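Local coordinates for protein CaaX farnesyltransferase beta subunit Ram1 (Aspergillus fumigatus, PDB 4L9P) that probably transfers, together with its alpha subunit, a farnesyl group from farnesyl diphosphate to a cysteine near the C-terminus of target proteins, using zinc, at residues 93-105 with 350-364. Sequence-based numbering, arbitrary orientation.
Sequences LQSETVNKCLPLL and YAPEGGFSGRTNKLV. With FII ([(3,7,11-trimethyl-dodeca-2,6,10-trienyloxycarbamoyl)-methyl]-phosphonic acid), chain Q.
Gln94 and Glu353 meet through two bent side chains: Gln94 leaves the helix with CG anti to the backbone N (chi1 177°) and turns at chi2, while Glu353 folds back at its own chi2. Gln94 NE2 thereby donates to Glu353 OE2 over 2.8 Å, on the syn side of the carboxylate but tilted out of its plane, and close to the amide plane. The N-H...O angle of 158° makes this a fairly straight bond; the amide and carboxylate planes are turned 49° apart. One water closes the arrangement, donating hydrogen bonds to Gln94 OE1 and Glu353 OE2 and accepting one from the backbone N of Val364. Both ends of the Gln94 amide are thus engaged, which sets its orientation. Its OE1 also lies 3.4 Å from Leu363 CD2 and approaches the Tyr350 ring obliquely. That ring is held by its hydroxyl, Tyr350 OH donating to Lys362 O at 2.7 Å, a bond that ties the two ends of 350-364 together.

Further along the helix the contact is mostly apolar. A methyl of Leu363, CD1, rests 3.5 Å from Thr97 OG1, whose hydroxyl donates to Leu93 O one turn back. Beyond it Pro352, which follows a cis peptide bond, packs its CG against Val98 CG1 and Leu102 CD2, each at 3.9 Å, and Leu105 CD1 lies against the Pro352 carbonyl O.

The loop continues to the ligand: Arg359 NE donates to FII O49 at 2.8 Å. Lys362 NZ donates to FII O50 at 2.7 Å. Helix 89-105 thus packs against the foot of a loop that carries two basic residues of the phosphonate site and leads into zinc ligand Asp365, beside the isoprenoid pocket of the prenyltransferase alpha-alpha toroid.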
ATOM      1  N   LEU B  93      -9.687  14.630  14.138  1.00  7.65           N
ATOM      2  CA  LEU B  93      -8.997  14.738  12.856  1.00  7.98           C
ATOM      3  C   LEU B  93      -9.940  14.517  11.684  1.00  7.32           C
ATOM      4  O   LEU B  93      -9.846  15.213  10.656  1.00  7.74           O
ATOM      5  CB  LEU B  93      -7.878  13.713  12.787  1.00  9.61           C
ATOM      6  CG  LEU B  93      -6.714  13.988  13.704  1.00 13.60           C
ATOM      7  CD1 LEU B  93      -5.835  12.712  13.793  1.00 16.83           C
ATOM      8  CD2 LEU B  93      -5.919  15.174  13.218  1.00 16.82           C
ATOM      9  N   GLN B  94     -10.909  13.627  11.852  1.00  7.40           N
ATOM     10  CA  GLN B  94     -11.893  13.389  10.779  1.00  7.55           C
ATOM     11  C   GLN B  94     -12.753  14.644  10.555  1.00  7.83           C
ATOM     12  O   GLN B  94     -12.940  15.045   9.408  1.00  7.50           O
ATOM     13  CB  GLN B  94     -12.712  12.151  11.145  1.00  7.75           C
ATOM     14  CG  GLN B  94     -13.834  11.812  10.150  1.00  7.33           C
ATOM     15  CD  GLN B  94     -13.333  11.575   8.735  1.00  6.55           C
ATOM     16  OE1 GLN B  94     -12.221  11.092   8.506  1.00  6.91           O
ATOM     17  NE2 GLN B  94     -14.144  11.996   7.766  1.00  7.56           N
ATOM     18  N   SER B  95     -13.217  15.242  11.628  0.51  8.62           N
ATOM     19  CA  SER B  95     -14.025  16.451  11.535  0.51 10.14           C
ATOM     20  C   SER B  95     -13.258  17.599  10.937  0.51 10.27           C
ATOM     21  O   SER B  95     -13.783  18.329  10.084  0.51 10.72           O
ATOM     22  CB  SER B  95     -14.511  16.814  12.931  0.51 12.11           C
ATOM     23  OG  SER B  95     -15.585  15.958  13.238  0.51 14.96           O
ATOM     24  N   GLU B  96     -12.003  17.767  11.328  1.00 10.23           N
ATOM     25  CA  GLU B  96     -11.179  18.810  10.726  1.00  9.78           C
ATOM     26  C   GLU B  96     -11.009  18.597   9.230  1.00  9.26           C
ATOM     27  O   GLU B  96     -11.033  19.539   8.463  1.00 10.27           O
ATOM     28  CB  GLU B  96      -9.813  18.849  11.381  1.00 13.15           C
ATOM     29  CG  GLU B  96      -9.848  19.363  12.826  1.00 19.17           C
ATOM     30  CD  GLU B  96      -8.485  19.308  13.508  1.00 24.79           C
ATOM     31  OE1 GLU B  96      -7.488  18.947  12.852  1.00 26.57           O
ATOM     32  OE2 GLU B  96      -8.436  19.647  14.729  1.00 26.87           O
ATOM     33  N   THR B  97     -10.845  17.347   8.820  1.00  8.52           N
ATOM     34  CA  THR B  97     -10.636  17.067   7.419  1.00  7.60           C
ATOM     35  C   THR B  97     -11.918  17.359   6.642  1.00  7.64           C
ATOM     36  O   THR B  97     -11.881  17.969   5.557  1.00  7.94           O
ATOM     37  CB  THR B  97     -10.229  15.563   7.253  1.00  7.75           C
ATOM     38  OG1 THR B  97      -9.006  15.338   7.963  1.00  9.22           O
ATOM     39  CG2 THR B  97      -9.975  15.209   5.759  1.00  8.45           C
ATOM     40  N   VAL B  98     -13.045  16.905   7.135  1.00  7.67           N
ATOM     41  CA  VAL B  98     -14.321  17.246   6.486  1.00  9.76           C
ATOM     42  C   VAL B  98     -14.512  18.735   6.357  1.00 10.45           C
ATOM     43  O   VAL B  98     -14.916  19.233   5.285  1.00 10.60           O
ATOM     44  CB  VAL B  98     -15.519  16.577   7.228  1.00  9.54           C
ATOM     45  CG1 VAL B  98     -16.857  17.206   6.772  1.00 10.46           C
ATOM     46  CG2 VAL B  98     -15.528  15.052   7.005  1.00  9.13           C
ATOM     47  N   ASN B  99     -14.195  19.472   7.395  1.00  9.75           N
ATOM     48  CA  ASN B  99     -14.428  20.917   7.334  1.00 11.21           C
ATOM     49  C   ASN B  99     -13.494  21.622   6.406  1.00 11.16           C
ATOM     50  O   ASN B  99     -13.910  22.640   5.781  1.00 12.20           O
ATOM     51  CB  ASN B  99     -14.330  21.505   8.727  1.00 13.48           C
ATOM     52  CG  ASN B  99     -15.483  21.050   9.606  1.00 17.20           C
ATOM     53  OD1 ASN B  99     -16.497  20.570   9.081  1.00 19.39           O
ATOM     54  ND2 ASN B  99     -15.316  21.100  10.916  1.00 18.35           N
ATOM     55  N   LYS B 100     -12.276  21.151   6.227  1.00 11.33           N
ATOM     56  CA  LYS B 100     -11.402  21.688   5.183  1.00 12.03           C
ATOM     57  C   LYS B 100     -11.866  21.339   3.763  1.00 10.79           C
ATOM     58  O   LYS B 100     -11.717  22.147   2.820  1.00 12.51           O
ATOM     59  CB  LYS B 100      -9.971  21.199   5.364  1.00 14.02           C
ATOM     60  CG  LYS B 100      -9.246  21.800   6.570  1.00 17.84           C
ATOM     61  CD  LYS B 100      -7.844  21.203   6.699  1.00 21.84           C
ATOM     62  CE  LYS B 100      -7.226  21.680   8.029  1.00 25.48           C
ATOM     63  NZ  LYS B 100      -5.873  21.180   8.345  1.00 28.47           N
ATOM     64  N   CYS B 101     -12.451  20.162   3.604  1.00  9.37           N
ATOM     65  CA  CYS B 101     -12.856  19.748   2.261  1.00  8.54           C
ATOM     66  C   CYS B 101     -14.151  20.402   1.833  1.00  9.35           C
ATOM     67  O   CYS B 101     -14.303  20.674   0.646  1.00  9.84           O
ATOM     68  CB  CYS B 101     -13.044  18.232   2.235  1.00  8.44           C
ATOM     69  SG  CYS B 101     -11.522  17.292   2.234  1.00  9.72           S
ATOM     70  N   LEU B 102     -15.069  20.723   2.740  1.00  9.35           N
ATOM     71  CA  LEU B 102     -16.429  21.172   2.321  1.00  9.91           C
ATOM     72  C   LEU B 102     -16.448  22.403   1.425  1.00 11.04           C
ATOM     73  O   LEU B 102     -17.115  22.371   0.418  1.00 11.06           O
ATOM     74  CB  LEU B 102     -17.393  21.292   3.528  1.00 11.19           C
ATOM     75  CG  LEU B 102     -17.937  19.934   3.995  1.00 12.26           C
ATOM     76  CD1 LEU B 102     -18.591  20.105   5.334  1.00 14.26           C
ATOM     77  CD2 LEU B 102     -18.942  19.373   2.957  1.00 13.85           C
ATOM     78  N   PRO B 103     -15.681  23.457   1.751  1.00 11.21           N
ATOM     79  CA  PRO B 103     -15.775  24.632   0.832  1.00 10.85           C
ATOM     80  C   PRO B 103     -15.220  24.298  -0.532  1.00  9.18           C
ATOM     81  O   PRO B 103     -15.636  24.876  -1.553  1.00  9.83           O
ATOM     82  CB  PRO B 103     -14.905  25.700   1.491  1.00 12.56           C
ATOM     83  CG  PRO B 103     -14.286  25.039   2.671  1.00 15.26           C
ATOM     84  CD  PRO B 103     -14.970  23.761   2.998  1.00 12.53           C
ATOM     85  N   LEU B 104     -14.214  23.428  -0.596  1.00  8.87           N
ATOM     86  CA  LEU B 104     -13.638  23.029  -1.884  1.00  9.13           C
ATOM     87  C   LEU B 104     -14.606  22.120  -2.656  1.00  8.42           C
ATOM     88  O   LEU B 104     -14.780  22.306  -3.890  1.00  8.22           O
ATOM     89  CB  LEU B 104     -12.305  22.328  -1.620  1.00  9.02           C
ATOM     90  CG  LEU B 104     -11.209  23.255  -1.049  1.00  9.36           C
ATOM     91  CD1 LEU B 104     -10.149  22.377  -0.377  1.00 10.00           C
ATOM     92  CD2 LEU B 104     -10.569  24.046  -2.147  1.00 11.49           C
ATOM     93  N   LEU B 105     -15.224  21.138  -1.994  1.00  8.35           N
ATOM     94  CA  LEU B 105     -16.243  20.335  -2.653  1.00  7.68           C
ATOM     95  C   LEU B 105     -17.376  21.180  -3.255  1.00  7.94           C
ATOM     96  O   LEU B 105     -17.864  20.888  -4.351  1.00  8.68           O
ATOM     97  CB  LEU B 105     -16.842  19.317  -1.675  1.00  8.16           C
ATOM     98  CG  LEU B 105     -15.811  18.212  -1.275  1.00  8.25           C
ATOM     99  CD1 LEU B 105     -16.323  17.622   0.032  1.00  8.54           C
ATOM    100  CD2 LEU B 105     -15.708  17.151  -2.405  1.00  9.14           C
ATOM    101  N   TYR B 350     -15.093   7.597   1.618  1.00  4.49           N
ATOM    102  CA  TYR B 350     -15.921   8.398   2.571  1.00  4.58           C
ATOM    103  C   TYR B 350     -16.761   9.442   1.820  1.00  6.30           C
ATOM    104  O   TYR B 350     -16.380   9.878   0.739  1.00  7.69           O
ATOM    105  CB  TYR B 350     -14.991   9.184   3.526  1.00  4.58           C
ATOM    106  CG  TYR B 350     -14.113   8.330   4.438  1.00  4.51           C
ATOM    107  CD1 TYR B 350     -14.241   6.946   4.548  1.00  4.36           C
ATOM    108  CD2 TYR B 350     -13.216   8.996   5.224  1.00  4.65           C
ATOM    109  CE1 TYR B 350     -13.388   6.220   5.457  1.00  4.83           C
ATOM    110  CE2 TYR B 350     -12.359   8.281   6.108  1.00  4.55           C
ATOM    111  CZ  TYR B 350     -12.462   6.926   6.176  1.00  5.06           C
ATOM    112  OH  TYR B 350     -11.659   6.173   7.034  1.00  6.76           O
ATOM    113  N   ALA B 351     -17.842   9.853   2.453  1.00  6.31           N
ATOM    114  CA  ALA B 351     -18.586  11.072   2.012  1.00  6.92           C
ATOM    115  C   ALA B 351     -18.643  11.955   3.229  1.00  7.16           C
ATOM    116  O   ALA B 351     -18.776  11.442   4.329  1.00  7.51           O
ATOM    117  CB  ALA B 351     -20.002  10.715   1.538  1.00  7.21           C
ATOM    118  N   PRO B 352     -18.519  13.289   3.072  1.00  6.20           N
ATOM    119  CA  PRO B 352     -18.600  13.982   1.780  1.00  6.53           C
ATOM    120  C   PRO B 352     -17.279  14.070   1.016  1.00  6.27           C
ATOM    121  O   PRO B 352     -17.279  14.504  -0.139  1.00  6.65           O
ATOM    122  CB  PRO B 352     -19.058  15.439   2.191  1.00  7.57           C
ATOM    123  CG  PRO B 352     -18.421  15.563   3.583  1.00  7.01           C
ATOM    124  CD  PRO B 352     -18.631  14.198   4.226  1.00  7.86           C
ATOM    125  N   GLU B 353     -16.121  13.710   1.617  1.00  6.15           N
ATOM    126  CA  GLU B 353     -14.862  13.955   0.910  1.00  6.07           C
ATOM    127  C   GLU B 353     -14.808  13.313  -0.466  1.00  6.33           C
ATOM    128  O   GLU B 353     -14.287  13.938  -1.401  1.00  7.21           O
ATOM    129  CB  GLU B 353     -13.667  13.356   1.727  1.00  6.33           C
ATOM    130  CG  GLU B 353     -13.527  13.903   3.142  1.00  7.02           C
ATOM    131  CD  GLU B 353     -14.179  12.995   4.177  1.00  7.06           C
ATOM    132  OE1 GLU B 353     -15.410  12.786   4.137  1.00  7.89           O
ATOM    133  OE2 GLU B 353     -13.444  12.495   5.055  1.00  7.41           O
ATOM    134  N   GLY B 354     -15.288  12.072  -0.596  1.00  6.07           N
ATOM    135  CA  GLY B 354     -15.316  11.343  -1.858  1.00  5.33           C
ATOM    136  C   GLY B 354     -14.070  10.516  -2.112  1.00  4.57           C
ATOM    137  O   GLY B 354     -14.149   9.632  -2.964  1.00  5.22           O
ATOM    138  N   GLY B 355     -12.937  10.834  -1.471  1.00  4.79           N
ATOM    139  CA  GLY B 355     -11.730  10.040  -1.668  1.00  4.47           C
ATOM    140  C   GLY B 355     -11.642   8.805  -0.790  1.00  3.57           C
ATOM    141  O   GLY B 355     -12.609   8.408  -0.113  1.00  4.10           O
ATOM    142  N   PHE B 356     -10.474   8.173  -0.893  1.00  3.91           N
ATOM    143  CA  PHE B 356     -10.256   6.923  -0.154  1.00  4.19           C
ATOM    144  C   PHE B 356      -9.278   7.149   0.961  1.00  3.34           C
ATOM    145  O   PHE B 356      -8.250   7.831   0.837  1.00  3.96           O
ATOM    146  CB  PHE B 356      -9.612   5.842  -1.060  1.00  4.52           C
ATOM    147  CG  PHE B 356     -10.402   5.529  -2.311  1.00  4.38           C
ATOM    148  CD1 PHE B 356     -11.708   5.055  -2.245  1.00  5.56           C
ATOM    149  CD2 PHE B 356      -9.783   5.631  -3.530  1.00  4.24           C
ATOM    150  CE1 PHE B 356     -12.405   4.717  -3.418  1.00  6.01           C
ATOM    151  CE2 PHE B 356     -10.451   5.229  -4.706  1.00  5.17           C
ATOM    152  CZ  PHE B 356     -11.758   4.793  -4.660  1.00  6.34           C
ATOM    153  N   SER B 357      -9.545   6.486   2.079  1.00  3.33           N
ATOM    154  CA  SER B 357      -8.573   6.313   3.182  1.00  3.70           C
ATOM    155  C   SER B 357      -7.803   4.998   2.985  1.00  3.00           C
ATOM    156  O   SER B 357      -8.188   4.115   2.229  1.00  4.37           O
ATOM    157  CB  SER B 357      -9.350   6.167   4.526  1.00  5.50           C
ATOM    158  OG  SER B 357     -10.185   5.013   4.531  1.00  6.09           O
ATOM    159  N   GLY B 358      -6.676   4.904   3.693  1.00  3.08           N
ATOM    160  CA  GLY B 358      -5.863   3.670   3.568  1.00  2.85           C
ATOM    161  C   GLY B 358      -6.214   2.567   4.518  1.00  2.16           C
ATOM    162  O   GLY B 358      -5.931   1.417   4.278  1.00  3.17           O
ATOM    163  N   ARG B 359      -6.794   2.941   5.641  1.00  2.20           N
ATOM    164  CA  ARG B 359      -7.140   1.942   6.683  1.00  2.40           C
ATOM    165  C   ARG B 359      -8.246   2.473   7.555  1.00  2.43           C
ATOM    166  O   ARG B 359      -8.563   3.685   7.561  1.00  3.26           O
ATOM    167  CB  ARG B 359      -5.898   1.529   7.524  1.00  3.20           C
ATOM    168  CG  ARG B 359      -5.028   2.709   7.913  1.00  4.12           C
ATOM    169  CD  ARG B 359      -3.855   2.181   8.843  1.00  3.39           C
ATOM    170  NE  ARG B 359      -2.803   3.175   8.895  1.00  3.19           N
ATOM    171  CZ  ARG B 359      -2.030   3.365   9.980  1.00  3.12           C
ATOM    172  NH1 ARG B 359      -2.110   2.525  11.039  1.00  3.12           N
ATOM    173  NH2 ARG B 359      -1.131   4.330   9.949  1.00  3.71           N
ATOM    174  N   THR B 360      -8.902   1.520   8.214  1.00  2.39           N
ATOM    175  CA  THR B 360     -10.090   1.846   8.989  1.00  2.30           C
ATOM    176  C   THR B 360      -9.817   2.943  10.017  1.00  3.53           C
ATOM    177  O   THR B 360      -8.834   2.900  10.769  1.00  3.95           O
ATOM    178  CB  THR B 360     -10.582   0.584   9.710  1.00  3.91           C
ATOM    179  OG1 THR B 360     -10.837  -0.386   8.673  1.00  4.44           O
ATOM    180  CG2 THR B 360     -11.850   0.833  10.573  1.00  4.69           C
ATOM    181  N   ASN B 361     -10.752   3.914  10.059  1.00  4.14           N
ATOM    182  CA  ASN B 361     -10.684   5.022  11.016  1.00  3.39           C
ATOM    183  C   ASN B 361      -9.488   5.968  10.837  1.00  3.73           C
ATOM    184  O   ASN B 361      -9.163   6.729  11.743  1.00  5.38           O
ATOM    185  CB  ASN B 361     -10.802   4.517  12.459  1.00  4.46           C
ATOM    186  CG  ASN B 361     -12.252   4.395  12.904  1.00  5.10           C
ATOM    187  OD1 ASN B 361     -13.078   5.276  12.582  1.00  8.68           O
ATOM    188  ND2 ASN B 361     -12.570   3.375  13.675  1.00  5.30           N
ATOM    189  N   LYS B 362      -8.895   5.974   9.621  1.00  4.22           N
ATOM    190  CA  LYS B 362      -7.924   7.023   9.305  1.00  3.72           C
ATOM    191  C   LYS B 362      -8.481   7.910   8.185  1.00  3.57           C
ATOM    192  O   LYS B 362      -9.695   7.810   7.889  1.00  5.41           O
ATOM    193  CB  LYS B 362      -6.532   6.431   9.001  1.00  3.55           C
ATOM    194  CG  LYS B 362      -5.945   5.728  10.260  1.00  4.40           C
ATOM    195  CD  LYS B 362      -4.460   5.764  10.285  1.00  4.89           C
ATOM    196  CE  LYS B 362      -3.990   7.134  10.735  1.00  5.98           C
ATOM    197  NZ  LYS B 362      -2.531   7.372  10.496  1.00  6.55           N
ATOM    198  N   LEU B 363      -7.668   8.785   7.632  1.00  3.40           N
ATOM    199  CA  LEU B 363      -8.237   9.881   6.817  1.00  2.77           C
ATOM    200  C   LEU B 363      -8.065   9.600   5.336  1.00  3.70           C
ATOM    201  O   LEU B 363      -7.139   8.917   4.887  1.00  4.17           O
ATOM    202  CB  LEU B 363      -7.470  11.168   7.134  1.00  3.82           C
ATOM    203  CG  LEU B 363      -7.503  11.626   8.604  1.00  4.89           C
ATOM    204  CD1 LEU B 363      -6.635  12.870   8.781  1.00  6.62           C
ATOM    205  CD2 LEU B 363      -8.932  11.893   9.051  1.00  5.30           C
ATOM    206  N   VAL B 364      -8.923  10.262   4.567  1.00  3.46           N
ATOM    207  CA  VAL B 364      -8.708  10.238   3.104  1.00  3.56           C
ATOM    208  C   VAL B 364      -7.364  10.840   2.689  1.00  4.18           C
ATOM    209  O   VAL B 364      -6.789  11.679   3.393  1.00  3.93           O
ATOM    210  CB  VAL B 364      -9.855  10.948   2.355  1.00  5.05           C
ATOM    211  CG1 VAL B 364     -11.183  10.210   2.601  1.00  6.17           C
ATOM    212  CG2 VAL B 364      -9.915  12.442   2.696  1.00  5.83           C
TER
HETATM  213  C1  FII Q 608       5.011  -0.114  -4.614  1.00 11.11           C
HETATM  214  C2  FII Q 608       5.082   0.528  -3.254  1.00 10.84           C
HETATM  215  C6  FII Q 608       6.435   0.840  -2.770  1.00 12.73           C
HETATM  216  C10 FII Q 608       3.898   0.429  -2.382  1.00 10.00           C
HETATM  217  C11 FII Q 608       3.855   0.951  -0.946  1.00  9.72           C
HETATM  218  C12 FII Q 608       3.140   2.334  -0.979  1.00  8.89           C
HETATM  219  C15 FII Q 608       2.569   2.858   0.335  1.00 10.93           C
HETATM  220  C18 FII Q 608       1.863   4.208   0.359  1.00 11.22           C
HETATM  221  C22 FII Q 608       3.129   2.234   1.574  1.00 14.30           C
HETATM  222  C23 FII Q 608       2.306   2.478   2.829  1.00 17.67           C
HETATM  223  C24 FII Q 608       3.030   2.066   4.054  1.00 15.94           C
HETATM  224  C27 FII Q 608       2.427   2.707   5.263  1.00 12.41           C
HETATM  225  C30 FII Q 608       1.312   1.913   5.922  1.00 12.96           C
HETATM  226  C34 FII Q 608       3.347   3.586   6.022  1.00 12.41           C
HETATM  227  C35 FII Q 608       3.026   4.100   7.410  1.00 13.03           C
HETATM  228  O36 FII Q 608       2.846   5.505   7.402  1.00 11.83           O
HETATM  229  N42 FII Q 608       1.901   5.980   6.533  1.00 10.47           N
HETATM  230  C43 FII Q 608       0.692   6.287   7.174  1.00  7.89           C
HETATM  231  O44 FII Q 608       0.459   6.109   8.379  1.00  8.17           O
HETATM  232  C45 FII Q 608      -0.337   6.898   6.233  1.00  5.97           C
HETATM  233  P46 FII Q 608      -2.104   6.462   6.656  1.00  4.74           P
HETATM  234  O49 FII Q 608      -2.117   4.998   6.889  1.00  5.05           O
HETATM  235  O50 FII Q 608      -2.524   7.310   7.816  1.00  7.34           O
HETATM  236  O51 FII Q 608      -2.842   6.862   5.361  1.00  5.07           O
HETATM  237  O   HOH W   1     -10.936  11.757   6.015  1.00  5.69           O
HETATM  238  O   HOH W   2     -11.187   9.041  10.074  1.00  7.77           O